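Local coordinates for HMG-CoA Lyase (Bacillus subtilis subsp. subtilis, PDB 1YDO), which belongs to the HMGL-like family of TIM-barrel proteins, its chain folding as an alpha/beta barrel that pairs with a second copy of itself, at residues 5-10 / 262-267; 183-188 / 215-220; 42-47 / 76-81; 208-213 / 245-250. All coordinates share one frame; numbering follows the deposited sequence.

Contact 1: 5-10 / 262-267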
loop_
_atom_site.group_PDB
_atom_site.type_symbol
_atom_site.label_atom_id
_atom_site.label_comp_id
_atom_site.label_asym_id
_atom_site.label_seq_id
_atom_site.Cartn_x
_atom_site.Cartn_y
_atom_site.Cartn_z
ATOM N N LYS A 5 0.352 8.663 20.010
ATOM C CA LYS A 5 1.085 7.613 20.713
ATOM C C LYS A 5 0.393 6.260 20.642
ATOM O O LYS A 5 1.050 5.221 20.587
ATOM C CB LYS A 5 1.283 7.999 22.184
ATOM C CG LYS A 5 2.284 9.125 22.422
ATOM C CD LYS A 5 3.708 8.692 22.088
ATOM C CE LYS A 5 4.716 9.816 22.297
ATOM N NZ LYS A 5 6.093 9.329 22.011
ATOM N N LYS A 6 -0.934 6.278 20.643
ATOM C CA LYS A 6 -1.694 5.043 20.600
ATOM C C LYS A 6 -2.872 5.174 19.638
ATOM O O LYS A 6 -3.517 6.223 19.552
ATOM C CB LYS A 6 -2.176 4.691 22.016
ATOM C CG LYS A 6 -2.360 3.204 22.275
ATOM C CD LYS A 6 -3.620 2.675 21.609
ATOM C CE LYS A 6 -3.828 1.188 21.880
ATOM N NZ LYS A 6 -5.165 0.698 21.419
ATOM N N VAL A 7 -3.132 4.100 18.899
ATOM C CA VAL A 7 -4.221 4.079 17.944
ATOM C C VAL A 7 -4.959 2.771 17.994
ATOM O O VAL A 7 -4.356 1.720 17.837
ATOM C CB VAL A 7 -3.709 4.289 16.533
ATOM C CG1 VAL A 7 -4.761 3.856 15.534
ATOM C CG2 VAL A 7 -3.375 5.757 16.330
ATOM N N THR A 8 -6.269 2.847 18.204
ATOM C CA THR A 8 -7.100 1.657 18.276
ATOM C C THR A 8 -7.596 1.194 16.911
ATOM O O THR A 8 -8.258 1.937 16.191
ATOM C CB THR A 8 -8.303 1.891 19.195
ATOM O OG1 THR A 8 -8.592 3.290 19.244
ATOM C CG2 THR A 8 -7.996 1.396 20.601
ATOM N N ILE A 9 -7.262 -0.050 16.567
ATOM C CA ILE A 9 -7.673 -0.641 15.304
ATOM C C ILE A 9 -8.768 -1.676 15.544
ATOM O O ILE A 9 -8.663 -2.509 16.444
ATOM C CB ILE A 9 -6.521 -1.362 14.590
ATOM C CG1 ILE A 9 -6.171 -2.619 15.339
ATOM C CG2 ILE A 9 -5.293 -0.470 14.486
ATOM C CD1 ILE A 9 -5.517 -3.617 14.465
ATOM N N LYS A 10 -9.808 -1.640 14.714
ATOM C CA LYS A 10 -10.926 -2.568 14.841
ATOM C C LYS A 10 -10.965 -3.628 13.738
ATOM O O LYS A 10 -10.935 -3.309 12.558
ATOM C CB LYS A 10 -12.227 -1.764 14.867
ATOM C CG LYS A 10 -12.216 -0.702 15.961
ATOM C CD LYS A 10 -13.603 -0.163 16.262
ATOM C CE LYS A 10 -13.579 0.730 17.488
ATOM N NZ LYS A 10 -14.938 1.249 17.791
HETATM N N MSE A 262 6.288 2.852 13.317
HETATM C CA MSE A 262 6.200 4.278 13.538
HETATM C C MSE A 262 6.171 4.609 15.018
HETATM O O MSE A 262 5.978 5.765 15.392
HETATM C CB MSE A 262 4.951 4.854 12.871
HETATM C CG MSE A 262 4.989 4.895 11.351
HETATM SE SE MSE A 262 3.320 5.575 10.576
HETATM C CE MSE A 262 3.537 7.435 11.064
ATOM N N ASP A 263 6.355 3.589 15.851
ATOM C CA ASP A 263 6.342 3.736 17.313
ATOM C C ASP A 263 4.979 4.163 17.861
ATOM O O ASP A 263 4.889 4.984 18.773
ATOM C CB ASP A 263 7.421 4.723 17.775
ATOM C CG ASP A 263 8.820 4.158 17.653
ATOM O OD1 ASP A 263 9.112 3.141 18.341
ATOM O OD2 ASP A 263 9.633 4.734 16.875
ATOM N N ILE A 264 3.930 3.585 17.296
ATOM C CA ILE A 264 2.570 3.872 17.706
ATOM C C ILE A 264 1.990 2.577 18.255
ATOM O O ILE A 264 1.965 1.571 17.547
ATOM C CB ILE A 264 1.730 4.330 16.510
ATOM C CG1 ILE A 264 2.366 5.555 15.872
ATOM C CG2 ILE A 264 0.318 4.642 16.949
ATOM C CD1 ILE A 264 1.683 6.000 14.609
ATOM N N LYS A 265 1.519 2.599 19.502
ATOM C CA LYS A 265 0.979 1.397 20.120
ATOM C C LYS A 265 -0.397 1.003 19.655
ATOM O O LYS A 265 -1.289 1.839 19.560
ATOM C CB LYS A 265 0.976 1.521 21.647
ATOM C CG LYS A 265 2.363 1.458 22.275
ATOM C CD LYS A 265 3.212 0.268 21.752
ATOM C CE LYS A 265 2.548 -1.114 21.968
ATOM N NZ LYS A 265 1.585 -1.557 20.900
ATOM N N THR A 266 -0.556 -0.288 19.371
ATOM C CA THR A 266 -1.828 -0.846 18.931
ATOM C C THR A 266 -2.199 -1.985 19.874
ATOM O O THR A 266 -3.284 -2.554 19.794
ATOM C CB THR A 266 -1.741 -1.413 17.495
ATOM O OG1 THR A 266 -0.983 -2.627 17.507
ATOM C CG2 THR A 266 -1.073 -0.412 16.565
ATOM N N ASN A 267 -1.283 -2.316 20.768
ATOM C CA ASN A 267 -1.520 -3.390 21.714
ATOM C C ASN A 267 -1.874 -4.693 21.027
ATOM O O ASN A 267 -2.450 -5.591 21.645
ATOM C CB ASN A 267 -2.635 -3.026 22.698
ATOM C CG ASN A 267 -2.240 -1.899 23.639
ATOM O OD1 ASN A 267 -1.130 -1.880 24.193
ATOM N ND2 ASN A 267 -3.154 -0.963 23.845
HETATM O O HOH W 1 -6.168 -1.173 18.783
#
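Lys6 and Lys265 meet in a single beta bridge, with their CA atoms 4.5 Å apart and the register rising together in both segments. Two backbone hydrogen bonds establish it: Lys265 N donates to Lys5 O at 2.9 Å, and Val7 N donates to Lys265 O at 3.0 Å. Both polar backbone atoms of Lys265 are thus used by the residues flanking Lys6. A CA-H...O contact from Ile264 CA to Lys5 O, 3.5 Å long, supplements the pair.

The bridge ties the entry to strand 8-11, the first strand of the TIM barrel, to the loop that follows helix 252-261. That helix ends in a Schellman motif with Asp263 at C-prime, where Ile264 N bonds to Leu259 O and Asp263 N to Glu260 O.

Apolar contact follows the same line. Val7 CG1 stands anti to its backbone N (chi1 163°), which leaves CG2 beside that N and 3.9 Å from Ile264 CG2. In Lys6, CG lies anti to the backbone N (chi1 -151°) and so comes 3.8 Å from Lys265 CB; the bend at chi2 (-75°) then carries CD past Lys265 O, 3.2 Å away, and CE on across the side chain of Asn267 at roughly a right angle.

Among the polar groups, Lys265 folds back so that NZ forms a salt bridge with Glu260. A water accepts a hydrogen bond from Ile9 N, and its links to Lys6 NZ and Thr266 O are weak.

Contact 2: 183-188 / 215-220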
loop_
_atom_site.group_PDB
_atom_site.type_symbol
_atom_site.label_atom_id
_atom_site.label_comp_id
_atom_site.label_asym_id
_atom_site.label_seq_id
_atom_site.Cartn_x
_atom_site.Cartn_y
_atom_site.Cartn_z
ATOM N N ALA A 183 -9.975 6.783 -2.786
ATOM C CA ALA A 183 -9.648 7.945 -1.965
ATOM C C ALA A 183 -8.144 8.131 -1.995
ATOM O O ALA A 183 -7.399 7.158 -2.039
ATOM C CB ALA A 183 -10.115 7.728 -0.535
ATOM N N ASN A 184 -7.702 9.382 -1.986
ATOM C CA ASN A 184 -6.279 9.690 -1.996
ATOM C C ASN A 184 -5.976 10.576 -0.797
ATOM O O ASN A 184 -6.866 11.249 -0.275
ATOM C CB ASN A 184 -5.890 10.435 -3.268
ATOM C CG ASN A 184 -6.752 11.629 -3.503
ATOM O OD1 ASN A 184 -7.777 11.529 -4.169
ATOM N ND2 ASN A 184 -6.365 12.766 -2.935
ATOM N N PRO A 185 -4.710 10.591 -0.352
ATOM C CA PRO A 185 -4.269 11.388 0.793
ATOM C C PRO A 185 -4.702 12.828 0.709
ATOM O O PRO A 185 -4.840 13.511 1.716
ATOM C CB PRO A 185 -2.753 11.240 0.755
ATOM C CG PRO A 185 -2.576 9.870 0.164
ATOM C CD PRO A 185 -3.576 9.877 -0.958
ATOM N N ALA A 186 -4.919 13.304 -0.500
ATOM C CA ALA A 186 -5.333 14.688 -0.649
ATOM C C ALA A 186 -6.811 14.809 -0.303
ATOM O O ALA A 186 -7.219 15.741 0.380
ATOM C CB ALA A 186 -5.086 15.162 -2.069
ATOM N N GLN A 187 -7.605 13.853 -0.770
ATOM C CA GLN A 187 -9.033 13.852 -0.520
ATOM C C GLN A 187 -9.348 13.613 0.953
ATOM O O GLN A 187 -10.215 14.266 1.536
ATOM C CB GLN A 187 -9.689 12.767 -1.364
ATOM C CG GLN A 187 -11.161 12.971 -1.636
ATOM C CD GLN A 187 -11.789 11.755 -2.300
ATOM O OE1 GLN A 187 -11.183 11.131 -3.177
ATOM N NE2 GLN A 187 -13.014 11.414 -1.889
ATOM N N VAL A 188 -8.652 12.668 1.560
ATOM C CA VAL A 188 -8.906 12.379 2.967
ATOM C C VAL A 188 -8.521 13.567 3.842
ATOM O O VAL A 188 -8.987 13.703 4.977
ATOM C CB VAL A 188 -8.124 11.117 3.471
ATOM C CG1 VAL A 188 -8.400 9.947 2.562
ATOM C CG2 VAL A 188 -6.635 11.403 3.545
ATOM N N ALA A 215 -4.699 2.543 0.717
ATOM C CA ALA A 215 -5.184 2.500 2.089
ATOM C C ALA A 215 -4.213 3.036 3.122
ATOM O O ALA A 215 -4.493 4.027 3.791
ATOM C CB ALA A 215 -5.562 1.086 2.464
ATOM N N LEU A 216 -3.087 2.358 3.277
ATOM C CA LEU A 216 -2.112 2.779 4.257
ATOM C C LEU A 216 -1.693 4.226 4.041
ATOM O O LEU A 216 -1.459 4.954 4.999
ATOM C CB LEU A 216 -0.914 1.840 4.210
ATOM C CG LEU A 216 -0.918 0.672 5.199
ATOM C CD1 LEU A 216 -2.219 -0.069 5.166
ATOM C CD2 LEU A 216 0.229 -0.242 4.859
ATOM N N ALA A 217 -1.618 4.636 2.779
ATOM C CA ALA A 217 -1.250 6.004 2.429
ATOM C C ALA A 217 -2.284 6.958 2.988
ATOM O O ALA A 217 -1.959 7.961 3.611
ATOM C CB ALA A 217 -1.175 6.151 0.932
ATOM N N ASN A 218 -3.541 6.648 2.750
ATOM C CA ASN A 218 -4.596 7.481 3.276
ATOM C C ASN A 218 -4.549 7.444 4.789
ATOM O O ASN A 218 -4.855 8.421 5.458
ATOM C CB ASN A 218 -5.962 6.997 2.785
ATOM C CG ASN A 218 -6.100 7.087 1.279
ATOM O OD1 ASN A 218 -5.658 8.059 0.668
ATOM N ND2 ASN A 218 -6.721 6.084 0.676
HETATM N N MSE A 219 -4.148 6.318 5.344
HETATM C CA MSE A 219 -4.099 6.210 6.788
HETATM C C MSE A 219 -3.099 7.177 7.396
HETATM O O MSE A 219 -3.353 7.757 8.448
HETATM C CB MSE A 219 -3.726 4.809 7.170
HETATM C CG MSE A 219 -4.180 4.463 8.525
HETATM SE SE MSE A 219 -4.204 2.570 8.562
HETATM C CE MSE A 219 -5.624 2.222 7.262
ATOM N N VAL A 220 -1.957 7.338 6.738
ATOM C CA VAL A 220 -0.948 8.241 7.243
ATOM C C VAL A 220 -1.517 9.645 7.316
ATOM O O VAL A 220 -1.385 10.319 8.336
ATOM C CB VAL A 220 0.303 8.239 6.357
ATOM C CG1 VAL A 220 1.233 9.371 6.774
ATOM C CG2 VAL A 220 1.017 6.903 6.481
#
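Asn218 extends its carboxamide from one helix to the start of the next-door one, and nearly half the surface buried here belongs to it. Its ND2 donates to Ala183 O at 3.0 Å, with 149° at the hydrogen. The donor stands well above the carbonyl plane, 67° out of it, so the bond does not use a lone pair. Ala183 O also accepts from Thr214 OG1, so two donors grip this buried carbonyl.

The other branch of the amide, OD1, is turned to Pro185. It lies 3.2 Å from Pro185 CD, beside the ring nitrogen, which has no hydrogen to offer; the contact is therefore packing. The ring crosses the Asn218 side chain at about a right angle, and its CG meets Ala217 CB at 4.0 Å.

Val188 closes over the stem of the same asparagine. With CG1 anti to its carbonyl carbon (chi1 -53°), that methyl comes within 3.8 Å of Asn218 CB.

Helices 185-196 and 215-225 follow barrel strands 174-177 and 204-207, neighbours in the sheet. Phe208 packs on Asn218 from the loop between strand 204-207 and helix 215-225, and Val220 of the second subunit packs against Pro185.

Contact 3: 42-47 / 76-81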
loop_
_atom_site.group_PDB
_atom_site.type_symbol
_atom_site.label_atom_id
_atom_site.label_comp_id
_atom_site.label_asym_id
_atom_site.label_seq_id
_atom_site.Cartn_x
_atom_site.Cartn_y
_atom_site.Cartn_z
ATOM N N LEU A 42 -6.186 -7.655 19.808
ATOM C CA LEU A 42 -7.234 -6.770 19.321
ATOM C C LEU A 42 -8.238 -6.584 20.463
ATOM O O LEU A 42 -8.430 -7.486 21.271
ATOM C CB LEU A 42 -7.926 -7.402 18.109
ATOM C CG LEU A 42 -7.186 -7.362 16.775
ATOM C CD1 LEU A 42 -7.799 -8.351 15.818
ATOM C CD2 LEU A 42 -7.247 -5.950 16.204
ATOM N N SER A 43 -8.874 -5.420 20.521
ATOM C CA SER A 43 -9.846 -5.127 21.566
ATOM C C SER A 43 -11.242 -4.898 20.989
ATOM O O SER A 43 -12.136 -4.438 21.694
ATOM C CB SER A 43 -9.433 -3.876 22.336
ATOM O OG SER A 43 -9.588 -2.728 21.543
ATOM N N TYR A 44 -11.427 -5.202 19.708
ATOM C CA TYR A 44 -12.715 -5.008 19.060
ATOM C C TYR A 44 -12.816 -5.931 17.859
ATOM O O TYR A 44 -11.905 -5.983 17.043
ATOM C CB TYR A 44 -12.841 -3.558 18.629
ATOM C CG TYR A 44 -14.168 -3.211 18.024
ATOM C CD1 TYR A 44 -14.466 -3.552 16.708
ATOM C CD2 TYR A 44 -15.105 -2.477 18.749
ATOM C CE1 TYR A 44 -15.664 -3.162 16.121
ATOM C CE2 TYR A 44 -16.305 -2.080 18.172
ATOM C CZ TYR A 44 -16.576 -2.421 16.851
ATOM O OH TYR A 44 -17.737 -1.985 16.247
ATOM N N ILE A 45 -13.925 -6.659 17.749
ATOM C CA ILE A 45 -14.103 -7.596 16.652
ATOM C C ILE A 45 -15.554 -7.751 16.222
ATOM O O ILE A 45 -16.375 -8.185 17.020
ATOM C CB ILE A 45 -13.648 -8.988 17.060
ATOM C CG1 ILE A 45 -12.226 -8.961 17.591
ATOM C CG2 ILE A 45 -13.776 -9.918 15.885
ATOM C CD1 ILE A 45 -11.720 -10.338 17.959
ATOM N N GLU A 46 -15.883 -7.412 14.978
ATOM C CA GLU A 46 -17.253 -7.620 14.531
ATOM C C GLU A 46 -17.395 -9.098 14.191
ATOM O O GLU A 46 -17.113 -9.501 13.069
ATOM C CB GLU A 46 -17.557 -6.819 13.289
ATOM C CG GLU A 46 -17.628 -5.359 13.526
ATOM C CD GLU A 46 -18.340 -4.635 12.393
ATOM O OE1 GLU A 46 -18.348 -3.380 12.391
ATOM O OE2 GLU A 46 -18.896 -5.319 11.503
ATOM N N ILE A 47 -17.833 -9.904 15.149
ATOM C CA ILE A 47 -17.966 -11.334 14.920
ATOM C C ILE A 47 -18.870 -11.727 13.762
ATOM O O ILE A 47 -18.614 -12.726 13.095
ATOM C CB ILE A 47 -18.473 -12.035 16.173
ATOM C CG1 ILE A 47 -19.837 -11.465 16.562
ATOM C CG2 ILE A 47 -17.485 -11.851 17.310
ATOM C CD1 ILE A 47 -20.489 -12.196 17.710
ATOM N N THR A 76 -14.224 -6.093 22.763
ATOM C CA THR A 76 -15.565 -5.632 22.447
ATOM C C THR A 76 -16.056 -6.394 21.215
ATOM O O THR A 76 -15.552 -6.188 20.116
ATOM C CB THR A 76 -15.573 -4.116 22.158
ATOM O OG1 THR A 76 -14.937 -3.426 23.240
ATOM C CG2 THR A 76 -16.990 -3.599 22.028
ATOM N N TYR A 77 -17.029 -7.283 21.399
ATOM C CA TYR A 77 -17.583 -8.055 20.290
ATOM C C TYR A 77 -18.804 -7.340 19.721
ATOM O O TYR A 77 -19.816 -7.156 20.397
ATOM C CB TYR A 77 -17.938 -9.466 20.763
ATOM C CG TYR A 77 -16.726 -10.267 21.205
ATOM C CD1 TYR A 77 -16.015 -11.049 20.299
ATOM C CD2 TYR A 77 -16.260 -10.186 22.514
ATOM C CE1 TYR A 77 -14.859 -11.730 20.682
ATOM C CE2 TYR A 77 -15.111 -10.857 22.917
ATOM C CZ TYR A 77 -14.411 -11.626 21.996
ATOM O OH TYR A 77 -13.263 -12.255 22.385
ATOM N N ALA A 78 -18.691 -6.926 18.465
ATOM C CA ALA A 78 -19.767 -6.200 17.809
ATOM C C ALA A 78 -20.334 -6.971 16.625
ATOM O O ALA A 78 -19.714 -7.907 16.118
ATOM C CB ALA A 78 -19.264 -4.819 17.349
ATOM N N ALA A 79 -21.515 -6.563 16.184
ATOM C CA ALA A 79 -22.157 -7.194 15.047
ATOM C C ALA A 79 -22.931 -6.146 14.270
ATOM O O ALA A 79 -23.357 -5.130 14.815
ATOM C CB ALA A 79 -23.078 -8.266 15.517
ATOM N N LEU A 80 -23.101 -6.388 12.986
ATOM C CA LEU A 80 -23.833 -5.454 12.181
ATOM C C LEU A 80 -25.317 -5.647 12.473
ATOM O O LEU A 80 -25.796 -6.773 12.496
ATOM C CB LEU A 80 -23.568 -5.723 10.712
ATOM C CG LEU A 80 -23.802 -4.501 9.821
ATOM C CD1 LEU A 80 -22.739 -3.460 10.111
ATOM C CD2 LEU A 80 -23.746 -4.924 8.383
ATOM N N VAL A 81 -26.046 -4.558 12.709
ATOM C CA VAL A 81 -27.477 -4.664 12.975
ATOM C C VAL A 81 -28.263 -3.823 11.992
ATOM O O VAL A 81 -28.204 -2.606 12.020
ATOM C CB VAL A 81 -27.810 -4.223 14.403
ATOM C CG1 VAL A 81 -29.334 -4.318 14.655
ATOM C CG2 VAL A 81 -27.067 -5.095 15.389
#
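Thr76, Tyr77 and Ala78 run beside Tyr44, Ile45 and Glu46 as paired parallel strands, whose local axes cross at -37°. Backbone bonds zip them together: Thr76 N donates to Ser43 O at 2.9 Å, Ile45 N to Thr76 O at 2.9 Å, and Ala78 N to Ile45 O at 3.0 Å. Ile45 thus offers both its N and its O to the neighbouring strand.

Side-chain packing divides between the two faces. On the face of Tyr44, Glu46, Thr76 and Ala78, the phenol ring lies along the other strand: CG anti to the backbone N (chi1 -176°) sends it past Thr76, Tyr44 CD2 being 3.8 Å from Thr76 CB, and on to Ala78, whose CB is 3.6 Å from Tyr44 CZ. On the face of Ile45 and Tyr77, Ile47 CG2 comes to the edge of the Tyr77 ring, 3.4 Å from Tyr77 CD1, the two side chains crossing at about a right angle.

The polar ends find partners beyond the strands. Tyr44 OH bonds to Glu97, Tyr77 OH to Ser38 and Glu72 N, and Glu46 forms a salt bridge with Arg15.

Strand 44-49, helix 62-68 and strand 76-80 form a beta-alpha-beta crossover unit, the repeating element of a TIM barrel.

Contact 4: 208-213 / 245-250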
loop_
_atom_site.group_PDB
_atom_site.type_symbol
_atom_site.label_atom_id
_atom_site.label_comp_id
_atom_site.label_asym_id
_atom_site.label_seq_id
_atom_site.Cartn_x
_atom_site.Cartn_y
_atom_site.Cartn_z
ATOM N N PHE A 208 -10.842 2.149 5.331
ATOM C CA PHE A 208 -10.325 2.268 3.979
ATOM C C PHE A 208 -10.257 0.931 3.237
ATOM O O PHE A 208 -10.038 -0.129 3.837
ATOM C CB PHE A 208 -8.929 2.880 4.003
ATOM C CG PHE A 208 -8.913 4.328 4.371
ATOM C CD1 PHE A 208 -9.601 5.265 3.600
ATOM C CD2 PHE A 208 -8.221 4.758 5.498
ATOM C CE1 PHE A 208 -9.604 6.613 3.949
ATOM C CE2 PHE A 208 -8.213 6.097 5.861
ATOM C CZ PHE A 208 -8.907 7.032 5.084
ATOM N N HIS A 209 -10.439 0.987 1.921
ATOM C CA HIS A 209 -10.354 -0.203 1.069
ATOM C C HIS A 209 -9.165 0.008 0.136
ATOM O O HIS A 209 -9.181 0.936 -0.667
ATOM C CB HIS A 209 -11.640 -0.363 0.247
ATOM C CG HIS A 209 -12.758 -1.026 0.989
ATOM N ND1 HIS A 209 -14.020 -1.156 0.467
ATOM C CD2 HIS A 209 -12.792 -1.596 2.220
ATOM C CE1 HIS A 209 -14.797 -1.777 1.346
ATOM N NE2 HIS A 209 -14.073 -2.052 2.413
ATOM N N ASP A 210 -8.126 -0.818 0.213
ATOM C CA ASP A 210 -7.029 -0.555 -0.705
ATOM C C ASP A 210 -7.174 -1.283 -2.023
ATOM O O ASP A 210 -6.262 -1.965 -2.478
ATOM C CB ASP A 210 -5.650 -0.832 -0.080
ATOM C CG ASP A 210 -5.416 -2.286 0.196
ATOM O OD1 ASP A 210 -6.335 -2.918 0.755
ATOM O OD2 ASP A 210 -4.315 -2.794 -0.128
ATOM N N THR A 211 -8.348 -1.128 -2.628
ATOM C CA THR A 211 -8.606 -1.714 -3.923
ATOM C C THR A 211 -7.594 -1.077 -4.885
ATOM O O THR A 211 -7.206 -1.682 -5.871
ATOM C CB THR A 211 -10.013 -1.380 -4.391
ATOM O OG1 THR A 211 -10.968 -1.947 -3.487
ATOM C CG2 THR A 211 -10.248 -1.917 -5.785
ATOM N N ARG A 212 -7.167 0.143 -4.582
ATOM C CA ARG A 212 -6.185 0.827 -5.400
ATOM C C ARG A 212 -4.838 0.883 -4.682
ATOM O O ARG A 212 -3.920 1.589 -5.093
ATOM C CB ARG A 212 -6.661 2.243 -5.738
ATOM C CG ARG A 212 -7.271 2.373 -7.122
ATOM C CD ARG A 212 -8.463 1.448 -7.336
ATOM N NE ARG A 212 -8.942 1.521 -8.716
ATOM C CZ ARG A 212 -9.721 2.485 -9.191
ATOM N NH1 ARG A 212 -10.126 3.466 -8.395
ATOM N NH2 ARG A 212 -10.084 2.474 -10.465
ATOM N N GLY A 213 -4.742 0.125 -3.599
ATOM C CA GLY A 213 -3.533 0.074 -2.809
ATOM C C GLY A 213 -3.130 1.410 -2.223
ATOM O O GLY A 213 -1.940 1.694 -2.124
ATOM N N GLY A 245 -11.682 -9.607 -8.118
ATOM C CA GLY A 245 -10.298 -9.971 -8.341
ATOM C C GLY A 245 -9.339 -9.001 -7.679
ATOM O O GLY A 245 -8.129 -9.195 -7.731
ATOM N N SER A 246 -9.872 -7.955 -7.056
ATOM C CA SER A 246 -9.043 -6.962 -6.377
ATOM C C SER A 246 -9.319 -6.963 -4.872
ATOM O O SER A 246 -10.443 -7.237 -4.448
ATOM C CB SER A 246 -9.298 -5.563 -6.957
ATOM O OG SER A 246 -10.649 -5.166 -6.789
ATOM N N SER A 247 -8.292 -6.656 -4.077
ATOM C CA SER A 247 -8.409 -6.629 -2.615
ATOM C C SER A 247 -9.464 -5.649 -2.113
ATOM O O SER A 247 -9.840 -4.712 -2.818
ATOM C CB SER A 247 -7.050 -6.306 -1.977
ATOM O OG SER A 247 -6.375 -5.279 -2.678
ATOM N N GLY A 248 -9.944 -5.883 -0.892
ATOM C CA GLY A 248 -10.962 -5.024 -0.311
ATOM C C GLY A 248 -10.385 -4.080 0.720
ATOM O O GLY A 248 -9.711 -3.106 0.374
ATOM N N ASN A 249 -10.647 -4.357 1.992
ATOM C CA ASN A 249 -10.126 -3.511 3.057
ATOM C C ASN A 249 -8.658 -3.784 3.312
ATOM O O ASN A 249 -8.128 -4.837 2.952
ATOM C CB ASN A 249 -10.908 -3.717 4.349
ATOM C CG ASN A 249 -11.871 -4.868 4.257
ATOM O OD1 ASN A 249 -11.478 -5.993 3.954
ATOM N ND2 ASN A 249 -13.145 -4.597 4.518
ATOM N N ALA A 250 -8.009 -2.823 3.950
ATOM C CA ALA A 250 -6.597 -2.941 4.264
ATOM C C ALA A 250 -6.358 -4.107 5.203
ATOM O O ALA A 250 -7.129 -4.340 6.121
ATOM C CB ALA A 250 -6.105 -1.648 4.898
#
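In the loops after the C-terminal ends of the last barrel strands, the end at which TIM barrels carry their active sites, His209 and Asn249 form a single beta bridge, CA to CA 3.9 Å. The touching backbones run in roughly opposite directions. Their two side chains lie next to each other and point the same way, with imidazole and amide planes almost perpendicular at 81°; His209 CD2 is 3.4 Å from Asn249 CA. Outside partners fix both groups: His209 ND1 bonds to Thr179 O, Asn249 ND2 bonds to His207 NE2, and the His207 ring meets that of His209 edge to face.

The loop 208-213 lies between strand 204-207 and helix 215-225, while the loop 245-250 leads to helix 252-261. Asp210 centres an inverse gamma turn, closed by a weak bond from Thr211 N to His209 O, and this bends the chain so that Thr211 comes beside Ser247.

There Thr211 OG1 donates to Ser247 O at 3.1 Å, in the carbonyl plane and with a C=O...donor angle of 158°. Its chi1 of -63° sets OG1 anti to the carbonyl carbon and sends Thr211 CG2 to Ser246, 3.4 Å from Ser246 OG, a hydroxyl that itself bonds to Ala243 O. Two further links are weak: Ser247 OG to Asp210 O at 3.3 Å, and Ala250 N to Phe208 O at 3.4 Å. Val295 of the second subunit packs on Thr211 and Ser246, and Arg291 of that subunit forms a long, weak ion pair with Asp210.

The contacts touch in two pairs, 2 with 4 and 1 with 3. Contacts 2 and 4 have centres 12 Å apart, Ala215 CB packing 3.7 Å from Ala250 CB; their segments alternate along the chain, and both meet the second subunit. Contacts 1 and 3 touch through Ile9 CD1 and Leu42 CD2, 3.4 Å apart, and through Lys10 and Tyr44, because strand 8-11 and strand 44-49 are neighbours once the barrel closes. Contact 3 lies across the chain's centre from contacts 2 and 4, with centres 25 and 21 Å away. Contact 4 occupies the loop end where TIM-barrel active sites lie; its nearest atoms are about 8 Å from contact 1.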